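Local coordinates for protein MAU2 chromatid cohesion factor homolog (Saccharomyces cerevisiae, PDB 4XDN) that forms a complex with SCC2 that is required for the association of cohesin with chromosomes, and so takes part in sister chromatid cohesion, at residues Leu107-Leu112 / Phe134-Asp139. Numbering follows the deposited sequence.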
loop_
_atom_site.group_PDB
_atom_site.type_symbol
_atom_site.label_atom_id
_atom_site.label_comp_id
_atom_site.label_asym_id
_atom_site.label_seq_id
_atom_site.Cartn_x
_atom_site.Cartn_y
_atom_site.Cartn_z
ATOM N N LEU A 107 27.725 -16.766 7.013
ATOM C CA LEU A 107 28.806 -17.630 7.474
ATOM C C LEU A 107 29.190 -17.310 8.912
ATOM O O LEU A 107 29.468 -18.211 9.703
ATOM C CB LEU A 107 30.034 -17.498 6.570
ATOM C CG LEU A 107 29.999 -18.230 5.224
ATOM C CD1 LEU A 107 31.261 -17.926 4.431
ATOM C CD2 LEU A 107 29.843 -19.735 5.407
ATOM N N TYR A 108 29.204 -16.025 9.250
ATOM C CA TYR A 108 29.543 -15.601 10.599
ATOM C C TYR A 108 28.502 -16.078 11.606
ATOM O O TYR A 108 28.849 -16.588 12.672
ATOM C CB TYR A 108 29.678 -14.080 10.670
ATOM C CG TYR A 108 31.007 -13.562 10.163
ATOM C CD1 TYR A 108 32.196 -13.910 10.793
ATOM C CD2 TYR A 108 31.072 -12.715 9.066
ATOM C CE1 TYR A 108 33.410 -13.439 10.339
ATOM C CE2 TYR A 108 32.282 -12.239 8.605
ATOM C CZ TYR A 108 33.447 -12.603 9.245
ATOM O OH TYR A 108 34.649 -12.127 8.788
ATOM N N ILE A 109 27.228 -15.917 11.264
ATOM C CA ILE A 109 26.148 -16.314 12.160
ATOM C C ILE A 109 26.084 -17.834 12.289
ATOM O O ILE A 109 25.895 -18.357 13.386
ATOM C CB ILE A 109 24.785 -15.779 11.676
ATOM C CG1 ILE A 109 24.820 -14.252 11.568
ATOM C CG2 ILE A 109 23.663 -16.211 12.618
ATOM C CD1 ILE A 109 25.129 -13.533 12.876
ATOM N N SER A 110 26.240 -18.534 11.171
ATOM C CA SER A 110 26.241 -19.993 11.182
ATOM C C SER A 110 27.377 -20.521 12.049
ATOM O O SER A 110 27.190 -21.452 12.832
ATOM C CB SER A 110 26.368 -20.545 9.763
ATOM O OG SER A 110 25.229 -20.215 8.992
ATOM N N SER A 111 28.553 -19.917 11.903
ATOM C CA SER A 111 29.707 -20.278 12.716
ATOM C C SER A 111 29.427 -20.012 14.186
ATOM O O SER A 111 29.705 -20.853 15.040
ATOM C CB SER A 111 30.947 -19.499 12.274
ATOM O OG SER A 111 31.382 -19.918 10.994
ATOM N N LEU A 112 28.875 -18.839 14.476
ATOM C CA LEU A 112 28.548 -18.468 15.847
ATOM C C LEU A 112 27.560 -19.457 16.454
ATOM O O LEU A 112 27.735 -19.905 17.585
ATOM C CB LEU A 112 27.972 -17.053 15.897
ATOM C CG LEU A 112 27.619 -16.515 17.285
ATOM C CD1 LEU A 112 28.862 -16.400 18.158
ATOM C CD2 LEU A 112 26.923 -15.173 17.166
ATOM N N PHE A 134 17.070 -15.795 14.191
ATOM C CA PHE A 134 16.315 -14.649 13.709
ATOM C C PHE A 134 17.063 -13.971 12.563
ATOM O O PHE A 134 16.473 -13.627 11.545
ATOM C CB PHE A 134 16.059 -13.659 14.844
ATOM C CG PHE A 134 14.973 -12.667 14.545
ATOM C CD1 PHE A 134 13.641 -13.006 14.722
ATOM C CD2 PHE A 134 15.282 -11.395 14.090
ATOM C CE1 PHE A 134 12.637 -12.096 14.448
ATOM C CE2 PHE A 134 14.281 -10.479 13.812
ATOM C CZ PHE A 134 12.957 -10.831 13.992
ATOM N N LEU A 135 18.368 -13.792 12.729
ATOM C CA LEU A 135 19.186 -13.230 11.666
ATOM C C LEU A 135 19.174 -14.136 10.438
ATOM O O LEU A 135 19.087 -13.661 9.310
ATOM C CB LEU A 135 20.624 -13.017 12.146
ATOM C CG LEU A 135 20.824 -11.936 13.211
ATOM C CD1 LEU A 135 22.252 -11.965 13.740
ATOM C CD2 LEU A 135 20.489 -10.569 12.656
ATOM N N LEU A 136 19.253 -15.440 10.669
ATOM C CA LEU A 136 19.332 -16.418 9.589
ATOM C C LEU A 136 18.015 -16.569 8.827
ATOM O O LEU A 136 18.014 -16.785 7.613
ATOM C CB LEU A 136 19.749 -17.782 10.151
ATOM C CG LEU A 136 21.083 -18.426 9.749
ATOM C CD1 LEU A 136 22.210 -17.425 9.556
ATOM C CD2 LEU A 136 21.477 -19.441 10.815
ATOM N N LEU A 137 16.899 -16.457 9.542
ATOM C CA LEU A 137 15.595 -16.792 8.984
ATOM C C LEU A 137 14.738 -15.566 8.664
ATOM O O LEU A 137 13.824 -15.648 7.842
ATOM C CB LEU A 137 14.844 -17.708 9.954
ATOM C CG LEU A 137 15.552 -19.026 10.293
ATOM C CD1 LEU A 137 14.817 -19.748 11.404
ATOM C CD2 LEU A 137 15.673 -19.920 9.067
ATOM N N HIS A 138 15.033 -14.435 9.304
ATOM C CA HIS A 138 14.240 -13.220 9.121
ATOM C C HIS A 138 15.041 -12.091 8.473
ATOM O O HIS A 138 14.709 -11.645 7.374
ATOM C CB HIS A 138 13.670 -12.751 10.463
ATOM C CG HIS A 138 12.901 -11.472 10.382
ATOM N ND1 HIS A 138 13.484 -10.235 10.585
ATOM C CD2 HIS A 138 11.593 -11.228 10.128
ATOM C CE1 HIS A 138 12.572 -9.294 10.458
ATOM N NE2 HIS A 138 11.412 -9.869 10.179
ATOM N N ASP A 139 16.092 -11.631 9.145
ATOM C CA ASP A 139 16.820 -10.452 8.679
ATOM C C ASP A 139 17.528 -10.689 7.347
ATOM O O ASP A 139 17.372 -9.903 6.414
ATOM C CB ASP A 139 17.840 -9.998 9.723
ATOM C CG ASP A 139 17.204 -9.251 10.876
ATOM O OD1 ASP A 139 16.066 -9.587 11.253
ATOM O OD2 ASP A 139 17.847 -8.321 11.406
#
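Ile109 reaches across to both Leu135 and Leu136, and its four side-chain carbons divide between them. Ile109 CB, on a bond aimed at the facing helix, lies 3.7 Å from Leu136 CD1. The first branch, Ile109 CG2, is anti to the backbone N (chi1 of -58° places CG1 beside that nitrogen instead) and meets the same methyl, Leu136 CD1, at 3.6 Å; the two side chains lie alongside each other, head to tail. The other branch turns to Leu135: Ile109 CG1 is 4.1 Å from Leu135 CD1, and Ile109 CD1 closes to 3.4 Å from that atom, tighter than usual for two carbons, the two chains meeting roughly perpendicular. Helices 102-119 and 126-144, consecutive in the chain, pair as a helical hairpin that is only roughly antiparallel, the short segments' axes inclined at 140° and 10.1 Å apart at closest approach, consistent with the TPR-like superhelix of the Scc4/Mau2 family. No hydrogen bond links the segments. Ser110 borders the apolar patch, its OG 4.1 Å from Leu136 CD1 while hydrogen-bonded back to Glu106 O in its own helix. A wider pi-type turn spans Leu135 to Asp139, and Phe134 O accepts from both His138 N and Asp139 N. Ile109 also touches Val92 of helix 81-98, whereas Phe134 packs on Val178 and Val182 of helix 170-189 and on an apolar side chain of a second protein in the assembly.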